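Local atomic coordinates of thiamine pyrophosphokinase (Saccharomyces cerevisiae, PDB entry 1IG0), a protein that catalyses the transfer of a pyrophosphate group from ATP to thiamine, yielding thiamine diphosphate and AMP, as the only yeast enzyme able to make this cofactor. Residues B[92-97]-B[114-119]; B[205-210]-B[227-232]; B[268-273]-B[286-291]. All blocks are in the same frame, centred on the assembly; numbering follows the deposited sequence.

Interaction 1: B[92-97]-B[114-119]; sequences NYIIGD and VTIIKQ
I94 and I117 show how two isoleucines knit parallel strands together through main chain and side chain alike. The carbonyl O of I94 accepts the N-H of I117 at 2.8 Å, while I94 N binds T115 O at 3.1 Å. The side chain of I94 goes to the other face of the sheet from that of I117: CG1 of I94 runs across V114 and meets CG1 of that valine at 3.8 Å, and both residues touch Y109 of helix 103-111. I117 shares the opposite face with Y93 and I95. I117 CB meets I95 CG1 at 4.0 Å; the extended I95 branch (chi1 -172°) carries I95 CD1 on to Q119 CG at 4.1 Å. Helix 126-139 covers this layer, and the Y93 hydroxyl is bonded to H137. Q119 closes the ladder: Q119 N reaches G96 O at 2.9 Å, and the bent side chain brings Q119 NE2 back to K118 O, 2.8 Å away. With helix 103-111 spanning the gap, the segment axes only 9° apart and apolar side chains on both faces, this is a beta-alpha-beta crossover, whose strand 115-118 is an outermost strand of the large mixed sheet in this chain.

Interaction 2: B[205-210]-B[227-232]; sequences QLYTLS and IFLIKK
With CG swung away from its backbone N (chi1 -173°), L229 rises from the strand and thrusts CD1 against the helix that passes over it, whereas L206, its CG lying beside the backbone N (chi1 -71°), reaches down the other way. CD1 of L229 enters the surface of the helix to 3.3 Å from L206 O and comes within 4.1 Å of both S210 CB and Y207 CD2; the two side chains of L229 and Y207 cross at about a right angle. In return L206 lays CD2 over the backbone of the strand, 4.1 Å from F228 CA, and sets CD1 against I227 CG2 at 4.2 Å. The polar end of the contact belongs to K231, whose chain bends twice to reach S210. The hydrogen bond from K231 NZ to S210 OG is modelled at only 2.5 Å, too short to trust in detail. The same ammonium forms a salt bridge with D303, which also touches S210 and L229. Helix segment 205-210 crosses strand segment 227-230 at -43°, and V279 of the second subunit packs on Y207. Chemically this is a mainly apolar join, and beside it lies K231, whose charge is probably balanced by D303.

Interaction 3: B[268-273]-B[286-291]; sequences LKWDVK and SSNRFV. With VIB (3-(4-amino-2-methyl-pyrimidin-5-ylmethyl)-5-(2-hydroxy-ethyl)-4-methyl-thiazol-3-ium), chain C.
N288 hydrogen-bonds both the N and the O of W270 through its side-chain amide. N288 OD1 accepts the N-H of W270 at 3.2 Å, and N288 ND2 returns a nearly straight bond to W270 O at 3.1 Å, with that oxygen in the amide plane. OD1 also takes the N-H of R289, this time on a lone pair; these three bonds, with a further one from ND2 to S285 OG, fix the rotation of the amide. One main-chain bond adds to them, from K269 N to R289 O at 2.8 Å.

Flat groups supply a second kind of contact. The W270 indole has K269 CG over one face and the thiamine over the other, where the aminopyrimidine lies nearly parallel to it, W270 CG 3.5 Å from the ligand's C4A, and the bridging carbon C7A sits near the rim. N288 OD1 is at the indole edge. The R289 guanidinium stands at 80° to the indole, with W270 CZ3 and K269 CG over one of its faces. K269 and R289 run side by side, and E10 forms a salt bridge with each, which probably offsets their like charges; K269 NZ also hydrogen-bonds to N8 O.

Apolar contacts complete the join: L268 CD2 meets F290 CD2 at 3.8 Å, and V291 CG1 presses on K269 CA at 3.4 Å.

Towards the ligand, S287 OG receives a weak hydrogen bond from the thiamine hydroxyl O1, and V272 CG1 touches the pyrimidine methyl. Y123 of the second subunit meets W270 edge-to-face, and D197 of that subunit binds S287 N. Strand 270-272 pairs with strand 4-7, while 288-289 borders strand 248-254 at the end of the large sheet.

Followed from the N terminus, the three contacts come in series; none nests in or crosses another. Interaction 1 closes first, over the helical excursion 98-113. Interaction 2 closes the 211-226 loop, bringing strand 225-230 against helix 196-212 after strand 216-221, and interaction 3 closes the short 274-285 connection in the vitamin B1 binding domain. All three reach one long mixed sheet: 1 lies at one outer strand, 3 at the other, their centres about 43 Å apart, while 2 sits between them, about 26 and 20 Å from their centres. Interaction 2 joins a catalytic-domain helix to the antiparallel part of the sheet, and both it and 3 touch the second subunit.

Interaction 1: B[92-97]-B[114-119]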
loop_
_atom_site.group_PDB
_atom_site.type_symbol
_atom_site.label_atom_id
_atom_site.label_comp_id
_atom_site.label_asym_id
_atom_site.label_seq_id
_atom_site.Cartn_x
_atom_site.Cartn_y
_atom_site.Cartn_z
ATOM N N ASN B 92 22.755 -10.893 10.839
ATOM C CA ASN B 92 23.995 -10.268 11.277
ATOM C C ASN B 92 23.703 -9.219 12.342
ATOM O O ASN B 92 24.439 -9.097 13.318
ATOM C CB ASN B 92 24.735 -9.623 10.102
ATOM C CG ASN B 92 25.173 -10.633 9.061
ATOM O OD1 ASN B 92 24.457 -10.900 8.098
ATOM N ND2 ASN B 92 26.354 -11.210 9.257
ATOM N N TYR B 93 22.623 -8.465 12.148
ATOM C CA TYR B 93 22.230 -7.432 13.102
ATOM C C TYR B 93 20.736 -7.442 13.407
ATOM O O TYR B 93 19.919 -7.905 12.611
ATOM C CB TYR B 93 22.542 -6.026 12.577
ATOM C CG TYR B 93 23.981 -5.707 12.264
ATOM C CD1 TYR B 93 24.485 -5.858 10.974
ATOM C CD2 TYR B 93 24.824 -5.184 13.245
ATOM C CE1 TYR B 93 25.790 -5.487 10.662
ATOM C CE2 TYR B 93 26.131 -4.811 12.947
ATOM C CZ TYR B 93 26.607 -4.961 11.653
ATOM O OH TYR B 93 27.888 -4.569 11.344
ATOM N N ILE B 94 20.404 -6.907 14.577
ATOM C CA ILE B 94 19.031 -6.730 15.028
ATOM C C ILE B 94 19.099 -5.328 15.620
ATOM O O ILE B 94 19.895 -5.073 16.527
ATOM C CB ILE B 94 18.624 -7.717 16.138
ATOM C CG1 ILE B 94 18.555 -9.139 15.582
ATOM C CG2 ILE B 94 17.270 -7.313 16.705
ATOM C CD1 ILE B 94 18.111 -10.173 16.614
ATOM N N ILE B 95 18.294 -4.412 15.096
ATOM C CA ILE B 95 18.322 -3.044 15.591
ATOM C C ILE B 95 16.928 -2.445 15.746
ATOM O O ILE B 95 16.025 -2.726 14.958
ATOM C CB ILE B 95 19.181 -2.158 14.655
ATOM C CG1 ILE B 95 19.383 -0.776 15.274
ATOM C CG2 ILE B 95 18.526 -2.061 13.287
ATOM C CD1 ILE B 95 20.411 0.071 14.546
ATOM N N GLY B 96 16.769 -1.624 16.779
ATOM C CA GLY B 96 15.495 -0.986 17.064
ATOM C C GLY B 96 15.416 -0.704 18.553
ATOM O O GLY B 96 16.412 -0.877 19.257
ATOM N N ASP B 97 14.257 -0.274 19.049
ATOM C CA ASP B 97 14.128 0.007 20.477
ATOM C C ASP B 97 14.089 -1.299 21.269
ATOM O O ASP B 97 14.323 -1.313 22.477
ATOM C CB ASP B 97 12.887 0.870 20.760
ATOM C CG ASP B 97 11.587 0.148 20.490
ATOM O OD1 ASP B 97 10.710 0.746 19.831
ATOM O OD2 ASP B 97 11.430 -1.004 20.947
ATOM N N VAL B 114 24.521 -12.698 17.753
ATOM C CA VAL B 114 24.009 -11.745 16.776
ATOM C C VAL B 114 24.273 -10.361 17.359
ATOM O O VAL B 114 24.071 -10.143 18.552
ATOM C CB VAL B 114 22.488 -11.901 16.552
ATOM C CG1 VAL B 114 21.958 -10.730 15.729
ATOM C CG2 VAL B 114 22.201 -13.212 15.842
ATOM N N THR B 115 24.738 -9.432 16.531
ATOM C CA THR B 115 25.008 -8.086 17.015
ATOM C C THR B 115 23.683 -7.351 17.170
ATOM O O THR B 115 23.063 -6.949 16.186
ATOM C CB THR B 115 25.912 -7.303 16.045
ATOM O OG1 THR B 115 27.163 -7.987 15.902
ATOM C CG2 THR B 115 26.168 -5.895 16.571
ATOM N N ILE B 116 23.251 -7.190 18.416
ATOM C CA ILE B 116 21.994 -6.517 18.712
ATOM C C ILE B 116 22.256 -5.086 19.159
ATOM O O ILE B 116 22.998 -4.849 20.112
ATOM C CB ILE B 116 21.219 -7.274 19.809
ATOM C CG1 ILE B 116 21.003 -8.728 19.372
ATOM C CG2 ILE B 116 19.880 -6.598 20.062
ATOM C CD1 ILE B 116 20.333 -9.602 20.410
ATOM N N ILE B 117 21.642 -4.135 18.462
ATOM C CA ILE B 117 21.818 -2.718 18.759
ATOM C C ILE B 117 20.504 -2.052 19.147
ATOM O O ILE B 117 19.522 -2.110 18.407
ATOM C CB ILE B 117 22.404 -1.970 17.540
ATOM C CG1 ILE B 117 23.733 -2.610 17.129
ATOM C CG2 ILE B 117 22.596 -0.497 17.874
ATOM C CD1 ILE B 117 24.292 -2.073 15.833
ATOM N N LYS B 118 20.502 -1.411 20.310
ATOM C CA LYS B 118 19.316 -0.728 20.805
ATOM C C LYS B 118 19.364 0.763 20.476
ATOM O O LYS B 118 20.388 1.421 20.663
ATOM C CB LYS B 118 19.191 -0.935 22.321
ATOM C CG LYS B 118 17.966 -0.291 22.967
ATOM C CD LYS B 118 17.778 -0.814 24.388
ATOM C CE LYS B 118 16.595 -0.165 25.092
ATOM N NZ LYS B 118 16.853 1.263 25.419
ATOM N N GLN B 119 18.250 1.275 19.961
ATOM C CA GLN B 119 18.103 2.687 19.608
ATOM C C GLN B 119 16.700 3.080 20.058
ATOM O O GLN B 119 15.709 2.571 19.536
ATOM C CB GLN B 119 18.260 2.882 18.096
ATOM C CG GLN B 119 19.680 2.655 17.592
ATOM C CD GLN B 119 20.628 3.774 17.990
ATOM O OE1 GLN B 119 20.704 4.807 17.323
ATOM N NE2 GLN B 119 21.345 3.579 19.091
HETATM O O HOH W 1 26.810 -10.539 14.274
#

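Interaction 2: B[205-210]-B[227-232]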
loop_
_atom_site.group_PDB
_atom_site.type_symbol
_atom_site.label_atom_id
_atom_site.label_comp_id
_atom_site.label_asym_id
_atom_site.label_seq_id
_atom_site.Cartn_x
_atom_site.Cartn_y
_atom_site.Cartn_z
ATOM N N GLN B 205 11.014 5.541 1.479
ATOM C CA GLN B 205 12.406 5.097 1.449
ATOM C C GLN B 205 12.943 5.013 0.022
ATOM O O GLN B 205 14.102 5.343 -0.232
ATOM C CB GLN B 205 12.542 3.730 2.126
ATOM C CG GLN B 205 12.401 3.739 3.647
ATOM C CD GLN B 205 13.572 4.410 4.351
ATOM O OE1 GLN B 205 14.683 4.462 3.823
ATOM N NE2 GLN B 205 13.332 4.905 5.563
ATOM N N LEU B 206 12.108 4.560 -0.907
ATOM C CA LEU B 206 12.527 4.456 -2.301
ATOM C C LEU B 206 12.938 5.831 -2.824
ATOM O O LEU B 206 13.941 5.967 -3.528
ATOM C CB LEU B 206 11.392 3.888 -3.161
ATOM C CG LEU B 206 11.076 2.404 -2.954
ATOM C CD1 LEU B 206 9.787 2.037 -3.669
ATOM C CD2 LEU B 206 12.235 1.561 -3.464
ATOM N N TYR B 207 12.158 6.848 -2.469
ATOM C CA TYR B 207 12.439 8.214 -2.896
ATOM C C TYR B 207 13.606 8.847 -2.139
ATOM O O TYR B 207 14.517 9.407 -2.750
ATOM C CB TYR B 207 11.203 9.104 -2.724
ATOM C CG TYR B 207 10.075 8.835 -3.700
ATOM C CD1 TYR B 207 8.944 8.123 -3.308
ATOM C CD2 TYR B 207 10.130 9.318 -5.010
ATOM C CE1 TYR B 207 7.887 7.901 -4.193
ATOM C CE2 TYR B 207 9.079 9.100 -5.905
ATOM C CZ TYR B 207 7.960 8.393 -5.489
ATOM O OH TYR B 207 6.914 8.191 -6.364
ATOM N N THR B 208 13.582 8.759 -0.810
ATOM C CA THR B 208 14.636 9.359 0.008
ATOM C C THR B 208 16.025 8.753 -0.188
ATOM O O THR B 208 17.015 9.483 -0.249
ATOM C CB THR B 208 14.280 9.316 1.512
ATOM O OG1 THR B 208 14.086 7.958 1.927
ATOM C CG2 THR B 208 13.014 10.112 1.778
ATOM N N LEU B 209 16.109 7.431 -0.274
ATOM C CA LEU B 209 17.402 6.785 -0.479
ATOM C C LEU B 209 17.960 7.188 -1.839
ATOM O O LEU B 209 19.154 7.438 -1.983
ATOM C CB LEU B 209 17.266 5.262 -0.414
ATOM C CG LEU B 209 16.978 4.654 0.962
ATOM C CD1 LEU B 209 16.826 3.145 0.834
ATOM C CD2 LEU B 209 18.110 4.996 1.926
ATOM N N SER B 210 17.083 7.244 -2.833
ATOM C CA SER B 210 17.477 7.616 -4.185
ATOM C C SER B 210 18.056 9.029 -4.204
ATOM O O SER B 210 18.947 9.344 -4.998
ATOM C CB SER B 210 16.264 7.544 -5.112
ATOM O OG SER B 210 16.620 7.878 -6.439
ATOM N N ILE B 227 8.669 -4.244 -5.872
ATOM C CA ILE B 227 8.382 -2.820 -5.908
ATOM C C ILE B 227 9.691 -2.065 -5.829
ATOM O O ILE B 227 10.475 -2.264 -4.901
ATOM C CB ILE B 227 7.473 -2.425 -4.727
ATOM C CG1 ILE B 227 6.225 -3.315 -4.721
ATOM C CG2 ILE B 227 7.076 -0.957 -4.833
ATOM C CD1 ILE B 227 5.368 -3.177 -3.472
ATOM N N PHE B 228 9.928 -1.204 -6.811
ATOM C CA PHE B 228 11.165 -0.440 -6.855
ATOM C C PHE B 228 10.996 0.891 -7.574
ATOM O O PHE B 228 9.947 1.164 -8.155
ATOM C CB PHE B 228 12.250 -1.278 -7.532
ATOM C CG PHE B 228 11.867 -1.769 -8.897
ATOM C CD1 PHE B 228 12.305 -1.106 -10.038
ATOM C CD2 PHE B 228 11.054 -2.889 -9.043
ATOM C CE1 PHE B 228 11.938 -1.552 -11.307
ATOM C CE2 PHE B 228 10.681 -3.341 -10.307
ATOM C CZ PHE B 228 11.125 -2.672 -11.441
ATOM N N LEU B 229 12.037 1.714 -7.538
ATOM C CA LEU B 229 11.974 3.023 -8.170
ATOM C C LEU B 229 12.565 3.053 -9.570
ATOM O O LEU B 229 13.592 2.429 -9.844
ATOM C CB LEU B 229 12.673 4.062 -7.288
ATOM C CG LEU B 229 12.554 5.529 -7.713
ATOM C CD1 LEU B 229 12.590 6.421 -6.484
ATOM C CD2 LEU B 229 13.671 5.884 -8.679
ATOM N N ILE B 230 11.889 3.786 -10.449
ATOM C CA ILE B 230 12.311 3.961 -11.830
ATOM C C ILE B 230 12.800 5.400 -11.986
ATOM O O ILE B 230 12.035 6.348 -11.803
ATOM C CB ILE B 230 11.131 3.712 -12.802
ATOM C CG1 ILE B 230 10.803 2.217 -12.846
ATOM C CG2 ILE B 230 11.463 4.251 -14.187
ATOM C CD1 ILE B 230 11.942 1.353 -13.348
ATOM N N LYS B 231 14.079 5.562 -12.309
ATOM C CA LYS B 231 14.650 6.893 -12.483
ATOM C C LYS B 231 14.051 7.594 -13.700
ATOM O O LYS B 231 13.706 6.966 -14.701
ATOM C CB LYS B 231 16.171 6.806 -12.632
ATOM C CG LYS B 231 16.917 6.347 -11.378
ATOM C CD LYS B 231 17.383 7.509 -10.502
ATOM C CE LYS B 231 16.361 7.930 -9.447
ATOM N NZ LYS B 231 16.841 9.100 -8.636
ATOM N N LYS B 232 13.936 8.911 -13.592
ATOM C CA LYS B 232 13.380 9.758 -14.639
ATOM C C LYS B 232 14.231 9.797 -15.906
ATOM O O LYS B 232 15.372 9.340 -15.919
ATOM C CB LYS B 232 13.249 11.183 -14.102
ATOM C CG LYS B 232 14.590 11.736 -13.628
ATOM C CD LYS B 232 14.496 13.149 -13.081
ATOM C CE LYS B 232 15.870 13.620 -12.628
ATOM N NZ LYS B 232 15.865 15.021 -12.133
#

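Interaction 3: B[268-273]-B[286-291]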
loop_
_atom_site.group_PDB
_atom_site.type_symbol
_atom_site.label_atom_id
_atom_site.label_comp_id
_atom_site.label_asym_id
_atom_site.label_seq_id
_atom_site.Cartn_x
_atom_site.Cartn_y
_atom_site.Cartn_z
ATOM N N LEU B 268 4.771 -1.764 -23.428
ATOM C CA LEU B 268 3.703 -2.038 -22.472
ATOM C C LEU B 268 2.430 -2.292 -23.277
ATOM O O LEU B 268 2.222 -1.667 -24.318
ATOM C CB LEU B 268 3.493 -0.842 -21.536
ATOM C CG LEU B 268 4.592 -0.489 -20.528
ATOM C CD1 LEU B 268 4.225 0.805 -19.810
ATOM C CD2 LEU B 268 4.765 -1.624 -19.527
ATOM N N LYS B 269 1.592 -3.211 -22.804
ATOM C CA LYS B 269 0.344 -3.531 -23.493
ATOM C C LYS B 269 -0.354 -2.233 -23.873
ATOM O O LYS B 269 -0.946 -2.120 -24.945
ATOM C CB LYS B 269 -0.561 -4.371 -22.591
ATOM C CG LYS B 269 -1.907 -4.722 -23.210
ATOM C CD LYS B 269 -1.776 -5.561 -24.472
ATOM C CE LYS B 269 -3.152 -5.911 -25.026
ATOM N NZ LYS B 269 -3.069 -6.696 -26.288
ATOM N N TRP B 270 -0.272 -1.256 -22.976
ATOM C CA TRP B 270 -0.851 0.058 -23.199
ATOM C C TRP B 270 0.276 1.080 -23.080
ATOM O O TRP B 270 0.664 1.464 -21.975
ATOM C CB TRP B 270 -1.940 0.343 -22.163
ATOM C CG TRP B 270 -3.197 -0.442 -22.399
ATOM C CD1 TRP B 270 -4.227 -0.113 -23.234
ATOM C CD2 TRP B 270 -3.541 -1.703 -21.813
ATOM N NE1 TRP B 270 -5.193 -1.093 -23.206
ATOM C CE2 TRP B 270 -4.795 -2.084 -22.345
ATOM C CE3 TRP B 270 -2.907 -2.555 -20.897
ATOM C CZ2 TRP B 270 -5.433 -3.276 -21.981
ATOM C CZ3 TRP B 270 -3.544 -3.744 -20.536
ATOM C CH2 TRP B 270 -4.791 -4.092 -21.082
ATOM N N ASP B 271 0.821 1.489 -24.224
ATOM C CA ASP B 271 1.901 2.471 -24.250
ATOM C C ASP B 271 1.326 3.877 -24.300
ATOM O O ASP B 271 0.302 4.114 -24.942
ATOM C CB ASP B 271 2.812 2.258 -25.462
ATOM C CG ASP B 271 3.870 1.198 -25.223
ATOM O OD1 ASP B 271 4.363 1.096 -24.080
ATOM O OD2 ASP B 271 4.223 0.480 -26.181
ATOM N N VAL B 272 1.992 4.809 -23.628
ATOM C CA VAL B 272 1.531 6.190 -23.592
ATOM C C VAL B 272 2.614 7.187 -23.993
ATOM O O VAL B 272 3.797 6.853 -24.034
ATOM C CB VAL B 272 1.015 6.559 -22.183
ATOM C CG1 VAL B 272 -0.172 5.685 -21.823
ATOM C CG2 VAL B 272 2.119 6.382 -21.160
ATOM N N LYS B 273 2.187 8.409 -24.299
ATOM C CA LYS B 273 3.088 9.495 -24.693
ATOM C C LYS B 273 2.485 10.806 -24.196
ATOM O O LYS B 273 1.274 10.998 -24.288
ATOM C CB LYS B 273 3.239 9.548 -26.217
ATOM C CG LYS B 273 3.801 8.277 -26.830
ATOM C CD LYS B 273 3.963 8.378 -28.344
ATOM C CE LYS B 273 5.059 9.357 -28.737
ATOM N NZ LYS B 273 5.672 8.987 -30.047
ATOM N N SER B 286 -2.576 1.182 -14.149
ATOM C CA SER B 286 -2.620 -0.016 -13.323
ATOM C C SER B 286 -3.055 -1.177 -14.199
ATOM O O SER B 286 -3.706 -0.976 -15.220
ATOM C CB SER B 286 -3.598 0.162 -12.157
ATOM O OG SER B 286 -4.918 0.403 -12.614
ATOM N N SER B 287 -2.692 -2.388 -13.799
ATOM C CA SER B 287 -3.039 -3.577 -14.568
ATOM C C SER B 287 -2.466 -3.537 -15.981
ATOM O O SER B 287 -3.089 -4.017 -16.930
ATOM C CB SER B 287 -4.558 -3.752 -14.637
ATOM O OG SER B 287 -5.087 -4.101 -13.370
ATOM N N ASN B 288 -1.284 -2.950 -16.127
ATOM C CA ASN B 288 -0.640 -2.902 -17.431
ATOM C C ASN B 288 0.183 -4.187 -17.469
ATOM O O ASN B 288 0.128 -4.985 -16.531
ATOM C CB ASN B 288 0.284 -1.687 -17.540
ATOM C CG ASN B 288 0.435 -1.191 -18.973
ATOM O OD1 ASN B 288 0.497 -1.980 -19.918
ATOM N ND2 ASN B 288 0.512 0.124 -19.134
ATOM N N ARG B 289 0.939 -4.400 -18.537
ATOM C CA ARG B 289 1.758 -5.600 -18.634
ATOM C C ARG B 289 2.799 -5.432 -19.733
ATOM O O ARG B 289 2.602 -4.665 -20.673
ATOM C CB ARG B 289 0.882 -6.825 -18.933
ATOM C CG ARG B 289 0.465 -6.947 -20.391
ATOM C CD ARG B 289 -0.505 -8.089 -20.615
ATOM N NE ARG B 289 -1.825 -7.787 -20.076
ATOM C CZ ARG B 289 -2.954 -7.896 -20.764
ATOM N NH1 ARG B 289 -2.930 -8.303 -22.027
ATOM N NH2 ARG B 289 -4.110 -7.604 -20.186
ATOM N N PHE B 290 3.912 -6.145 -19.603
ATOM C CA PHE B 290 4.979 -6.082 -20.594
ATOM C C PHE B 290 4.570 -6.829 -21.864
ATOM O O PHE B 290 3.992 -7.915 -21.794
ATOM C CB PHE B 290 6.255 -6.729 -20.045
ATOM C CG PHE B 290 6.827 -6.044 -18.835
ATOM C CD1 PHE B 290 7.346 -6.798 -17.787
ATOM C CD2 PHE B 290 6.883 -4.655 -18.752
ATOM C CE1 PHE B 290 7.911 -6.184 -16.675
ATOM C CE2 PHE B 290 7.448 -4.029 -17.641
ATOM C CZ PHE B 290 7.963 -4.796 -16.601
ATOM N N VAL B 291 4.864 -6.247 -23.022
ATOM C CA VAL B 291 4.562 -6.893 -24.294
ATOM C C VAL B 291 5.832 -6.934 -25.130
ATOM O O VAL B 291 5.902 -7.627 -26.144
ATOM C CB VAL B 291 3.450 -6.161 -25.079
ATOM C CG1 VAL B 291 2.143 -6.256 -24.316
ATOM C CG2 VAL B 291 3.836 -4.708 -25.321
HETATM C CM2 VIB C . -2.496 3.715 -19.725
HETATM N N4A VIB C . -6.250 0.531 -20.292
HETATM C CM4 VIB C . -6.410 -3.953 -17.868
HETATM O O1 VIB C . -8.279 -2.902 -13.655
HETATM C C7 VIB C . -8.363 -4.073 -14.475
HETATM C C6 VIB C . -8.775 -3.669 -15.915
HETATM C C2 VIB C . -6.747 -0.491 -16.921
HETATM S S1 VIB C . -8.153 -0.819 -15.861
HETATM C C5 VIB C . -7.895 -2.521 -16.401
HETATM C C4 VIB C . -6.844 -2.628 -17.258
HETATM N N3 VIB C . -6.269 -1.502 -17.503
HETATM C C7A VIB C . -5.096 -1.355 -18.410
HETATM C C4A VIB C . -5.022 0.851 -19.679
HETATM N N3A VIB C . -4.389 2.074 -19.994
HETATM C C2A VIB C . -3.167 2.412 -19.392
HETATM N N1A VIB C . -2.574 1.522 -18.478
HETATM C C6A VIB C . -3.202 0.301 -18.162
HETATM C C5A VIB C . -4.427 -0.043 -18.761
#